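Local structure of TonB-dependent siderophore receptor (Pseudomonas aeruginosa 39016, 5NEC) at residues R98-Q103 and S579-V584; D169-Y174 and T724-T729; T287-H290 and L296-R299; D318-I323 and S327-Q332; G485-W488 and G494-Y497. The protein probably takes up iron-siderophore complexes across the outer membrane, as TonB-dependent receptors do, and is of interest as an entry route for siderophore-drug conjugates. One frame throughout, in Å; residues are numbered along the deposited sequence.

Contact 1: residues R98-Q103 and S579-V584; sequences RGFDAQ and SRVDGV
Two carboxylates, Glu585 and Glu538, grip NH2 of Arg98 through salt bridges, and the ring of Phe557 meets the same side chain as a cation-pi partner. All three lie on barrel strands, so an arginine of the plug is anchored in the wall, while its own carbonyl group rests on Val581, with Arg98 O 3.7 Å from Val581 CG2 and 3.8 Å from Val581 CG1. Both methyls of the valine thus border the plug backbone at this point. From there the contact turns apolar. The Phe100 ring, with CG anti to the carbonyl carbon (chi1 -68°), ends against strand 579-589. Its CE2 and CZ meet one methyl of Val581: Phe100 CE2 lies 3.5 Å from Val581 CG2, an oblique approach, with the two side chains sliding past each other in opposite directions. Further along the rim of the ring, Ser579 OG, itself hydrogen-bonded to Thr564, lies in the ring plane at the edge, 3.7 Å from Phe100 CE1; Met633 touches both residues and Lys561 makes a cation-pi contact with the ring. Between the two segments themselves there is van der Waals contact and no hydrogen bond. The chemistry implies that direction comes from the charged anchor of Arg98, whereas Phe100 and Val581 supply a greasy, weakly directional fit between plug and barrel wall.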
# COMPACT_ATOMS: atom_id res chain seq x y z
N ARG A 98 -2.77 11.78 -2.31
CA ARG A 98 -3.26 13.13 -2.59
C ARG A 98 -4.79 13.20 -2.58
O ARG A 98 -5.41 13.82 -3.47
CB ARG A 98 -2.71 13.66 -3.90
CG ARG A 98 -1.22 13.91 -3.89
CD ARG A 98 -0.79 14.44 -5.24
NE ARG A 98 0.60 14.85 -5.27
CZ ARG A 98 1.24 15.26 -6.37
NH1 ARG A 98 0.62 15.31 -7.55
NH2 ARG A 98 2.52 15.62 -6.29
N GLY A 99 -5.36 12.52 -1.59
CA GLY A 99 -6.79 12.47 -1.36
C GLY A 99 -7.62 11.75 -2.39
O GLY A 99 -8.82 12.02 -2.50
N PHE A 100 -7.00 10.82 -3.11
CA PHE A 100 -7.70 10.05 -4.14
C PHE A 100 -7.41 8.55 -4.01
O PHE A 100 -6.30 8.13 -3.72
CB PHE A 100 -7.34 10.57 -5.54
CG PHE A 100 -7.87 11.96 -5.83
CD1 PHE A 100 -9.24 12.21 -5.89
CD2 PHE A 100 -6.99 13.03 -6.09
CE1 PHE A 100 -9.73 13.48 -6.18
CE2 PHE A 100 -7.47 14.30 -6.38
CZ PHE A 100 -8.84 14.53 -6.41
N ASP A 101 -8.46 7.77 -4.24
CA ASP A 101 -8.47 6.33 -4.07
C ASP A 101 -7.54 5.66 -5.08
O ASP A 101 -7.66 5.92 -6.27
CB ASP A 101 -9.91 5.84 -4.27
CG ASP A 101 -10.10 4.38 -3.92
OD1 ASP A 101 -9.13 3.57 -3.94
OD2 ASP A 101 -11.27 4.04 -3.63
N ALA A 102 -6.65 4.78 -4.60
CA ALA A 102 -5.65 4.12 -5.45
C ALA A 102 -5.58 2.60 -5.28
O ALA A 102 -4.49 2.01 -5.48
CB ALA A 102 -4.29 4.73 -5.18
N GLN A 103 -6.71 1.96 -4.94
CA GLN A 103 -6.75 0.48 -4.76
C GLN A 103 -6.30 -0.27 -6.01
O GLN A 103 -5.52 -1.22 -5.92
CB GLN A 103 -8.15 -0.02 -4.36
CG GLN A 103 -9.27 0.17 -5.38
CD GLN A 103 -10.62 -0.28 -4.85
OE1 GLN A 103 -10.74 -0.78 -3.72
NE2 GLN A 103 -11.66 -0.10 -5.67
N SER A 579 -14.35 17.94 -7.75
CA SER A 579 -13.41 18.08 -6.62
C SER A 579 -12.09 18.77 -7.00
O SER A 579 -11.68 18.76 -8.15
CB SER A 579 -13.12 16.72 -5.95
OG SER A 579 -12.49 15.82 -6.83
N ARG A 580 -11.45 19.36 -6.00
CA ARG A 580 -10.15 19.98 -6.17
C ARG A 580 -9.24 19.62 -5.00
O ARG A 580 -9.68 19.65 -3.85
CB ARG A 580 -10.27 21.50 -6.26
CG ARG A 580 -8.97 22.22 -6.57
CD ARG A 580 -9.04 23.71 -6.27
NE ARG A 580 -10.26 24.33 -6.79
CZ ARG A 580 -10.47 24.68 -8.06
NH1 ARG A 580 -9.55 24.48 -9.00
NH2 ARG A 580 -11.63 25.24 -8.39
N VAL A 581 -7.99 19.28 -5.30
CA VAL A 581 -6.94 19.15 -4.30
C VAL A 581 -5.77 20.03 -4.71
O VAL A 581 -5.22 19.85 -5.79
CB VAL A 581 -6.45 17.70 -4.14
CG1 VAL A 581 -5.42 17.59 -3.03
CG2 VAL A 581 -7.63 16.77 -3.88
N ASP A 582 -5.44 21.00 -3.87
CA ASP A 582 -4.22 21.80 -4.00
C ASP A 582 -3.27 21.34 -2.91
O ASP A 582 -3.70 21.08 -1.78
CB ASP A 582 -4.51 23.30 -3.82
CG ASP A 582 -5.46 23.85 -4.88
OD1 ASP A 582 -5.48 23.35 -6.03
OD2 ASP A 582 -6.21 24.80 -4.57
N GLY A 583 -1.98 21.25 -3.23
CA GLY A 583 -1.03 20.80 -2.24
C GLY A 583 0.42 21.17 -2.42
O GLY A 583 0.83 21.70 -3.44
N VAL A 584 1.18 20.88 -1.36
CA VAL A 584 2.61 21.13 -1.28
C VAL A 584 3.27 19.90 -0.70
O VAL A 584 2.79 19.34 0.30
CB VAL A 584 2.93 22.33 -0.36
CG1 VAL A 584 4.44 22.53 -0.25
CG2 VAL A 584 2.22 23.60 -0.84

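Contact 2: residues D169-Y174 and T724-T729; sequences DQTRRY and TILFST
The backbones at Asp169 and Thr724 come within 6.3 Å between CA atoms and drift to 7.8 Å between those of Thr171 and Leu726, too far for direct pairing, because strand 159-167 runs between the two and ends just before this point. Side chains and one water fill the gap. The Asp169 carboxylate crosses the Thr724 side chain obliquely, its OD2 3.3 Å from the CG2 methyl. The same OD2 accepts a hydrogen bond from a water at 2.7 Å, and that water also bonds Thr724 OG1, which has a further partner in Gly722 O. The other oxygen faces back into its own turn. Asp169 OD1 takes the Thr171 backbone N at 3.1 Å, which helps fix the rotation of the carboxylate. Thr171 OG1 reaches it from the same face, at a distance so short that its exact length is doubtful. With CG wedged between the backbone N and the carbonyl carbon (chi1 62°), the carboxylate can serve the turn and the water together. Leu726 adds the apolar part: its CD2 lies 3.9 Å from Thr171 OG1, the side chains crossing at about a right angle. Ser168 OG bonds Ile725 N beside this. Asp169 OD1 and Thr171 N form an Asx turn within the tight turn joining strands 159-167 and 172-182, sited where strand 724-733 pairs with 159-167 to close the TonB-dependent receptor barrel.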
# COMPACT_ATOMS: atom_id res chain seq x y z
N ASP A 169 4.66 -8.07 21.64
CA ASP A 169 3.33 -8.47 21.15
C ASP A 169 3.25 -9.94 20.70
O ASP A 169 2.35 -10.30 19.96
CB ASP A 169 2.92 -7.53 19.99
CG ASP A 169 3.88 -7.62 18.77
OD1 ASP A 169 4.89 -8.35 18.81
OD2 ASP A 169 3.61 -6.92 17.77
N GLN A 170 4.18 -10.76 21.15
CA GLN A 170 4.32 -12.17 20.73
C GLN A 170 4.70 -12.37 19.25
O GLN A 170 4.50 -13.44 18.70
CB GLN A 170 3.06 -12.99 21.11
CG GLN A 170 3.39 -14.47 21.34
CD GLN A 170 2.24 -15.33 21.85
OE1 GLN A 170 1.70 -15.09 22.92
NE2 GLN A 170 1.94 -16.39 21.13
N THR A 171 5.28 -11.37 18.59
CA THR A 171 5.78 -11.54 17.22
C THR A 171 6.82 -12.67 17.18
O THR A 171 7.74 -12.69 18.00
CB THR A 171 6.44 -10.25 16.65
OG1 THR A 171 5.45 -9.23 16.50
CG2 THR A 171 7.10 -10.48 15.28
N ARG A 172 6.64 -13.63 16.28
CA ARG A 172 7.62 -14.63 15.97
C ARG A 172 7.69 -14.68 14.45
O ARG A 172 6.81 -15.25 13.80
CB ARG A 172 7.20 -15.99 16.53
CG ARG A 172 7.09 -16.05 18.05
CD ARG A 172 6.95 -17.52 18.51
NE ARG A 172 6.74 -17.66 19.97
CZ ARG A 172 5.64 -18.11 20.59
NH1 ARG A 172 4.56 -18.52 19.92
NH2 ARG A 172 5.60 -18.15 21.92
N ARG A 173 8.72 -14.05 13.90
CA ARG A 173 8.90 -13.88 12.46
C ARG A 173 10.23 -14.49 12.01
O ARG A 173 11.28 -14.19 12.58
CB ARG A 173 8.89 -12.39 12.13
CG ARG A 173 8.99 -12.06 10.64
CD ARG A 173 8.90 -10.57 10.38
NE ARG A 173 9.04 -10.25 8.95
CZ ARG A 173 8.04 -10.11 8.07
NH1 ARG A 173 6.77 -10.24 8.39
NH2 ARG A 173 8.34 -9.79 6.82
N TYR A 174 10.17 -15.34 10.99
CA TYR A 174 11.33 -16.06 10.47
C TYR A 174 11.41 -15.80 8.98
O TYR A 174 10.41 -15.98 8.27
CB TYR A 174 11.20 -17.56 10.75
CG TYR A 174 10.91 -17.88 12.21
CD1 TYR A 174 11.95 -18.04 13.12
CD2 TYR A 174 9.61 -17.98 12.67
CE1 TYR A 174 11.70 -18.31 14.45
CE2 TYR A 174 9.34 -18.26 14.00
CZ TYR A 174 10.39 -18.43 14.88
OH TYR A 174 10.17 -18.69 16.21
N THR A 724 5.24 -1.41 20.98
CA THR A 724 5.72 -2.72 20.60
C THR A 724 7.25 -2.69 20.58
O THR A 724 7.86 -1.78 20.00
CB THR A 724 5.14 -3.09 19.23
OG1 THR A 724 3.71 -3.04 19.32
CG2 THR A 724 5.57 -4.49 18.81
N ILE A 725 7.86 -3.68 21.22
CA ILE A 725 9.32 -3.82 21.30
C ILE A 725 9.71 -5.06 20.48
O ILE A 725 9.18 -6.14 20.73
CB ILE A 725 9.78 -3.92 22.77
CG1 ILE A 725 9.34 -2.65 23.53
CG2 ILE A 725 11.30 -4.09 22.87
CD1 ILE A 725 9.55 -2.66 25.02
N LEU A 726 10.60 -4.89 19.50
CA LEU A 726 11.03 -6.01 18.63
C LEU A 726 12.55 -6.18 18.74
O LEU A 726 13.29 -5.20 18.66
CB LEU A 726 10.63 -5.74 17.17
CG LEU A 726 9.14 -5.46 16.86
CD1 LEU A 726 8.98 -4.95 15.43
CD2 LEU A 726 8.27 -6.68 17.11
N PHE A 727 13.00 -7.41 18.95
CA PHE A 727 14.42 -7.76 18.91
C PHE A 727 14.66 -8.66 17.72
O PHE A 727 14.04 -9.71 17.62
CB PHE A 727 14.87 -8.48 20.19
CG PHE A 727 16.38 -8.54 20.34
CD1 PHE A 727 17.09 -7.51 20.98
CD2 PHE A 727 17.11 -9.63 19.84
CE1 PHE A 727 18.48 -7.57 21.11
CE2 PHE A 727 18.51 -9.69 19.97
CZ PHE A 727 19.20 -8.66 20.61
N SER A 728 15.57 -8.26 16.84
CA SER A 728 15.93 -9.04 15.64
C SER A 728 17.36 -9.54 15.68
O SER A 728 18.25 -8.81 16.09
CB SER A 728 15.78 -8.17 14.39
OG SER A 728 14.41 -7.99 14.14
N THR A 729 17.56 -10.78 15.23
CA THR A 729 18.88 -11.34 14.94
C THR A 729 18.90 -11.60 13.42
O THR A 729 18.10 -12.40 12.93
CB THR A 729 19.09 -12.67 15.70
OG1 THR A 729 18.98 -12.45 17.11
CG2 THR A 729 20.46 -13.29 15.38
O HOH W 1 1.84 -4.91 18.27

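Contact 3: residues T287-H290 and L296-R299; sequences TVEH and LTIR
Glu289 OE2 and Arg299 NH1 form a salt bridge of 3.0 Å, the only one between these two strand ends. The side chains run side by side and point the same way from a non-hydrogen-bonded pair, with carboxylate and guanidinium planes turned 65° apart, so a single oxygen meets a single nitrogen. Their aliphatic parts also touch, Glu289 CG lying 3.7 Å from Arg299 CG. The carboxylate has a second charged partner, since OE1 is bridged to Arg226; two arginines flanking one glutamate would probably favour its charged form. Next to this pair the backbones lock at His290 and Ile298: His290 N donates to Ile298 O at 2.9 Å with an angle of 161°, and Ile298 N returns the bond to His290 O at 2.9 Å. Packing then spreads over both faces. With Glu289 and Arg299, Thr287 lays its CG2 methyl 3.9 Å from Arg299 NE, and Thr297 CG2 lies 4.0 Å from Glu289 OE2. On the face of His290 and Ile298, the isoleucine CG2 touches His290 CB. The imidazole is tied through ND1 to Thr225 OG1, and Thr297 OG1 bonds Asp291 OD1 at the end of strand 276-291. The hairpin of strands 276-291 and 296-316 thus sits in the barrel wall between strand 225-238, which pairs with the first, and strand 327-354, whose Phe349 touches Glu289, Thr297 and Arg299.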
# COMPACT_ATOMS: atom_id res chain seq x y z
N THR A 287 9.15 -13.43 -17.61
CA THR A 287 9.66 -12.24 -18.31
C THR A 287 10.75 -12.66 -19.30
O THR A 287 11.71 -13.31 -18.90
CB THR A 287 10.21 -11.22 -17.29
OG1 THR A 287 9.20 -10.92 -16.31
CG2 THR A 287 10.59 -9.92 -17.96
N VAL A 288 10.59 -12.31 -20.58
CA VAL A 288 11.61 -12.54 -21.62
C VAL A 288 12.10 -11.19 -22.16
O VAL A 288 11.30 -10.39 -22.62
CB VAL A 288 11.05 -13.40 -22.77
CG1 VAL A 288 12.12 -13.63 -23.85
CG2 VAL A 288 10.55 -14.73 -22.24
N GLU A 289 13.41 -10.94 -22.08
CA GLU A 289 14.04 -9.72 -22.62
C GLU A 289 15.05 -10.09 -23.70
O GLU A 289 15.78 -11.06 -23.55
CB GLU A 289 14.81 -8.97 -21.54
CG GLU A 289 14.02 -7.96 -20.76
CD GLU A 289 14.92 -7.13 -19.87
OE1 GLU A 289 15.74 -7.72 -19.13
OE2 GLU A 289 14.83 -5.88 -19.92
N HIS A 290 15.10 -9.29 -24.76
CA HIS A 290 16.08 -9.47 -25.81
C HIS A 290 16.57 -8.12 -26.32
O HIS A 290 15.76 -7.28 -26.72
CB HIS A 290 15.50 -10.30 -26.98
CG HIS A 290 16.45 -10.46 -28.13
ND1 HIS A 290 17.66 -11.11 -28.01
CD2 HIS A 290 16.37 -10.03 -29.41
CE1 HIS A 290 18.28 -11.08 -29.17
NE2 HIS A 290 17.52 -10.43 -30.04
N LEU A 296 18.06 -0.75 -28.45
CA LEU A 296 16.69 -1.27 -28.47
C LEU A 296 16.57 -2.61 -27.76
O LEU A 296 17.19 -3.58 -28.17
CB LEU A 296 16.20 -1.44 -29.92
CG LEU A 296 15.95 -0.17 -30.73
CD1 LEU A 296 15.70 -0.52 -32.20
CD2 LEU A 296 14.77 0.61 -30.16
N THR A 297 15.74 -2.66 -26.72
CA THR A 297 15.37 -3.90 -26.02
C THR A 297 13.87 -4.16 -26.17
O THR A 297 13.05 -3.25 -26.02
CB THR A 297 15.72 -3.82 -24.52
OG1 THR A 297 17.13 -3.60 -24.36
CG2 THR A 297 15.33 -5.12 -23.79
N ILE A 298 13.53 -5.40 -26.50
CA ILE A 298 12.14 -5.86 -26.53
C ILE A 298 11.92 -6.78 -25.34
O ILE A 298 12.78 -7.59 -24.99
CB ILE A 298 11.74 -6.56 -27.85
CG1 ILE A 298 10.23 -6.79 -27.88
CG2 ILE A 298 12.47 -7.89 -28.07
CD1 ILE A 298 9.71 -7.28 -29.21
N ARG A 299 10.75 -6.65 -24.71
CA ARG A 299 10.44 -7.34 -23.46
C ARG A 299 9.01 -7.84 -23.47
O ARG A 299 8.10 -7.10 -23.86
CB ARG A 299 10.66 -6.38 -22.32
CG ARG A 299 10.48 -6.93 -20.92
CD ARG A 299 10.13 -5.75 -20.03
NE ARG A 299 10.26 -6.07 -18.62
CZ ARG A 299 11.32 -5.77 -17.85
NH1 ARG A 299 12.40 -5.15 -18.35
NH2 ARG A 299 11.30 -6.14 -16.57

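Contact 4: residues D318-I323 and S327-Q332; sequences DSQGNI and SVWRRQ
Asp318 and Arg331 tie the loop of a long barrel hairpin, the link between strands 296-316 and 327-354, to the start of its returning strand; in receptors of this family such long loops lie on the extracellular side. Arg331 NE donates to Asp318 OD2 at 2.7 Å and almost straight (175°), in the guanidinium plane but from well above the carboxylate plane. This is a salt bridge, to which Arg331 NH2 adds a weak bond, while Arg331 NH1 turns to Gln332 O at 3.0 Å. Each guanidinium nitrogen thus has an acceptor, NH2 only weakly. The aspartate is equally occupied, with OD1 taking Gln315 NE2. Across the loop, Ser327 N donates to Asn322 O at 3.2 Å, coming from above the carbonyl plane, and Ser327 OG bonds Asn325 OD1. The Asn322 amide is held from outside: ND2 reaches Asp317 OD1 and Asn388 O. Asp317 OD1 also receives Trp329 N, so one carboxylate oxygen orients both residues, and Asn322 ND2 settles 3.6 Å from Trp329 CB. Gln320 is bent at chi2 (-51°), which swings NE2 back to a weak bond with Asp318 O while OE1 takes Lys389 NZ. Its CG lies 3.9 Å from Trp329 CE3, the side chains side by side and the amide plane nearly perpendicular to the indole plane. Asp318 CB meets the same ring at CZ3, obliquely. Arg331 CB stands over one indole face, 3.5 Å above the plane and offset toward the rim.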
# COMPACT_ATOMS: atom_id res chain seq x y z
N ASP A 318 -22.93 -0.62 14.28
CA ASP A 318 -23.37 0.06 13.04
C ASP A 318 -24.39 1.21 13.20
O ASP A 318 -25.43 1.25 12.54
CB ASP A 318 -23.82 -0.97 11.98
CG ASP A 318 -22.64 -1.58 11.18
OD1 ASP A 318 -21.48 -1.66 11.68
OD2 ASP A 318 -22.87 -2.00 10.02
N SER A 319 -24.04 2.16 14.08
CA SER A 319 -24.76 3.44 14.24
C SER A 319 -26.23 3.31 14.66
O SER A 319 -27.06 4.14 14.33
CB SER A 319 -24.63 4.28 12.97
OG SER A 319 -23.27 4.38 12.60
N GLN A 320 -26.52 2.25 15.40
CA GLN A 320 -27.86 1.98 15.90
C GLN A 320 -28.17 2.76 17.19
O GLN A 320 -29.30 2.79 17.61
CB GLN A 320 -28.04 0.46 16.12
CG GLN A 320 -28.10 -0.35 14.84
CD GLN A 320 -29.10 0.23 13.84
OE1 GLN A 320 -30.26 0.48 14.18
NE2 GLN A 320 -28.65 0.47 12.64
N GLY A 321 -27.17 3.35 17.81
CA GLY A 321 -27.36 4.14 19.00
C GLY A 321 -27.41 3.34 20.29
O GLY A 321 -27.59 3.94 21.34
N ASN A 322 -27.18 2.03 20.24
CA ASN A 322 -27.12 1.20 21.46
C ASN A 322 -25.99 1.61 22.41
O ASN A 322 -26.09 1.37 23.61
CB ASN A 322 -26.94 -0.29 21.14
CG ASN A 322 -28.00 -0.82 20.21
OD1 ASN A 322 -29.19 -0.64 20.44
ND2 ASN A 322 -27.58 -1.51 19.14
N ILE A 323 -24.91 2.18 21.87
CA ILE A 323 -23.79 2.65 22.70
C ILE A 323 -24.20 3.71 23.72
O ILE A 323 -23.59 3.78 24.79
CB ILE A 323 -22.58 3.16 21.87
CG1 ILE A 323 -22.95 4.35 20.96
CG2 ILE A 323 -21.98 2.00 21.07
CD1 ILE A 323 -21.75 5.00 20.30
N SER A 327 -24.35 -0.46 25.54
CA SER A 327 -24.26 -1.75 24.84
C SER A 327 -23.90 -1.62 23.35
O SER A 327 -23.92 -0.54 22.76
CB SER A 327 -25.57 -2.52 24.99
OG SER A 327 -26.60 -1.89 24.28
N VAL A 328 -23.56 -2.76 22.76
CA VAL A 328 -23.07 -2.83 21.37
C VAL A 328 -23.68 -4.03 20.65
O VAL A 328 -23.51 -5.16 21.09
CB VAL A 328 -21.53 -2.99 21.34
CG1 VAL A 328 -21.03 -3.22 19.93
CG2 VAL A 328 -20.84 -1.77 21.97
N TRP A 329 -24.35 -3.78 19.52
CA TRP A 329 -24.77 -4.86 18.63
C TRP A 329 -23.56 -5.36 17.80
O TRP A 329 -22.87 -4.57 17.15
CB TRP A 329 -25.87 -4.37 17.70
CG TRP A 329 -26.26 -5.30 16.63
CD1 TRP A 329 -26.53 -6.61 16.75
CD2 TRP A 329 -26.44 -4.97 15.25
NE1 TRP A 329 -26.89 -7.14 15.52
CE2 TRP A 329 -26.83 -6.15 14.58
CE3 TRP A 329 -26.30 -3.79 14.51
CZ2 TRP A 329 -27.08 -6.19 13.21
CZ3 TRP A 329 -26.58 -3.82 13.14
CH2 TRP A 329 -26.96 -5.03 12.50
N ARG A 330 -23.29 -6.66 17.87
CA ARG A 330 -22.22 -7.29 17.08
C ARG A 330 -22.70 -7.57 15.67
O ARG A 330 -23.09 -8.68 15.33
CB ARG A 330 -21.72 -8.57 17.73
CG ARG A 330 -20.91 -8.30 18.97
CD ARG A 330 -20.65 -9.61 19.68
NE ARG A 330 -19.67 -9.52 20.76
CZ ARG A 330 -19.72 -10.24 21.89
NH1 ARG A 330 -20.72 -11.07 22.14
NH2 ARG A 330 -18.77 -10.08 22.80
N ARG A 331 -22.70 -6.53 14.86
CA ARG A 331 -23.05 -6.68 13.47
C ARG A 331 -21.91 -7.44 12.77
O ARG A 331 -20.70 -7.28 13.05
CB ARG A 331 -23.33 -5.34 12.79
CG ARG A 331 -22.58 -5.01 11.53
CD ARG A 331 -23.03 -5.66 10.25
NE ARG A 331 -22.90 -4.62 9.22
CZ ARG A 331 -22.83 -4.78 7.91
NH1 ARG A 331 -22.91 -5.98 7.33
NH2 ARG A 331 -22.69 -3.70 7.16
N GLN A 332 -22.35 -8.25 11.85
CA GLN A 332 -21.54 -9.22 11.19
C GLN A 332 -21.35 -8.70 9.78
O GLN A 332 -22.30 -8.31 9.12
CB GLN A 332 -22.34 -10.52 11.24
CG GLN A 332 -21.98 -11.57 10.26
CD GLN A 332 -22.45 -11.30 8.86
OE1 GLN A 332 -21.62 -11.26 7.96
NE2 GLN A 332 -23.74 -11.08 8.66

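Contact 5: residues G485-W488 and G494-Y497; sequences GLVW and GSIY
Trp488 and Ile496 make the first shell, a hydrogen-bonded antiparallel pair whose side chains lie alongside each other and point the same way. Trp488 N donates to Ile496 O at 2.8 Å and nearly straight (177°); Ile496 N answers to Trp488 O at 2.9 Å. Above these bonds Ile496 CD1 approaches the benzene half of the indole obliquely, 3.9 Å from Trp488 CE3 and equally far from CZ3. On the other face Val487 sits beside Tyr497, its CG2 4.2 Å from the tyrosine CB; Val487 CG1 and Ser495 OG also meet there, at a distance so short that its detail is doubtful. Tyr497 CA also brings its hydrogen to Leu486 O, 3.2 Å away. These strand ends belong to a beta hairpin, 471-488 with 494-503, closed by a short turn of the kind that lies on the periplasmic side of TonB-dependent barrels. Its faces differ accordingly: Trp488 and Ile496 are partly exposed on the outer surface, whereas Val487, Ser495 and Tyr497 are buried against the plug, where Pro51 touches Val487 and Tyr497. Further out, the indole is stacked on Trp447 of the preceding hairpin. The Tyr497 ring ends off the partner strand, with CG between the backbone N and carbonyl carbon (chi1 70°), and its OH is hydrogen-bonded to Glu538 OE2. A weak bond to Leu48 O engages Ser495 OG.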
# COMPACT_ATOMS: atom_id res chain seq x y z
N GLY A 485 5.82 17.15 -19.64
CA GLY A 485 6.70 17.74 -18.64
C GLY A 485 7.86 18.50 -19.26
O GLY A 485 8.33 18.16 -20.34
N LEU A 486 8.30 19.54 -18.56
CA LEU A 486 9.42 20.37 -18.97
C LEU A 486 10.38 20.44 -17.79
O LEU A 486 9.95 20.72 -16.68
CB LEU A 486 8.90 21.76 -19.33
CG LEU A 486 9.91 22.78 -19.85
CD1 LEU A 486 10.39 22.38 -21.24
CD2 LEU A 486 9.30 24.18 -19.86
N VAL A 487 11.67 20.19 -18.04
CA VAL A 487 12.70 20.24 -17.00
C VAL A 487 13.79 21.24 -17.40
O VAL A 487 14.33 21.14 -18.49
CB VAL A 487 13.32 18.86 -16.77
CG1 VAL A 487 14.31 18.87 -15.61
CG2 VAL A 487 12.22 17.86 -16.51
N TRP A 488 14.10 22.18 -16.51
CA TRP A 488 15.21 23.11 -16.66
C TRP A 488 16.25 22.75 -15.61
O TRP A 488 15.92 22.66 -14.43
CB TRP A 488 14.75 24.57 -16.48
CG TRP A 488 15.87 25.60 -16.61
CD1 TRP A 488 16.84 25.64 -17.57
CD2 TRP A 488 16.13 26.72 -15.74
NE1 TRP A 488 17.68 26.70 -17.35
CE2 TRP A 488 17.27 27.38 -16.24
CE3 TRP A 488 15.50 27.22 -14.59
CZ2 TRP A 488 17.79 28.52 -15.64
CZ3 TRP A 488 16.02 28.34 -13.99
CH2 TRP A 488 17.16 28.99 -14.51
N GLY A 494 20.74 20.12 -10.21
CA GLY A 494 19.61 20.99 -9.90
C GLY A 494 18.58 20.83 -10.99
O GLY A 494 18.93 20.61 -12.14
N SER A 495 17.32 20.93 -10.61
CA SER A 495 16.22 20.64 -11.52
C SER A 495 15.00 21.48 -11.12
O SER A 495 14.70 21.61 -9.94
CB SER A 495 15.91 19.14 -11.46
OG SER A 495 15.48 18.68 -12.71
N ILE A 496 14.35 22.08 -12.11
CA ILE A 496 13.13 22.86 -11.89
C ILE A 496 12.19 22.41 -12.99
O ILE A 496 12.57 22.44 -14.14
CB ILE A 496 13.39 24.38 -11.96
CG1 ILE A 496 14.24 24.83 -10.76
CG2 ILE A 496 12.08 25.14 -11.98
CD1 ILE A 496 14.85 26.21 -10.90
N TYR A 497 10.98 21.98 -12.62
CA TYR A 497 10.08 21.34 -13.59
C TYR A 497 8.65 21.85 -13.52
O TYR A 497 8.16 22.22 -12.45
CB TYR A 497 10.11 19.80 -13.45
CG TYR A 497 9.48 19.24 -12.19
CD1 TYR A 497 8.14 18.87 -12.16
CD2 TYR A 497 10.23 19.05 -11.03
CE1 TYR A 497 7.56 18.35 -10.99
CE2 TYR A 497 9.67 18.53 -9.87
CZ TYR A 497 8.33 18.19 -9.85
OH TYR A 497 7.76 17.67 -8.70

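All five contacts involve the barrel wall, yet only contact 1 joins the plug to it, in a buried and largely apolar fit. Contacts 3 and 5 are equivalent hairpin ends with the same backbone register pattern, but contact 3 is a surface contact built on charge, while contact 5 is partly buried and pairs an aromatic with aliphatic chains. Contact 4, buried in a loop at the far end of the barrel from contact 3, centres about 57 Å apart, relies on polar side chains instead. Contact 2, at the barrel closure, uses a water to bridge the start of strand 724-733 and the turn before strand 172-182, which flank strand 159-167. Contacts 1 and 5 are nearest, about 6 Å between atoms, and Glu538 serves both Arg98 and Tyr497.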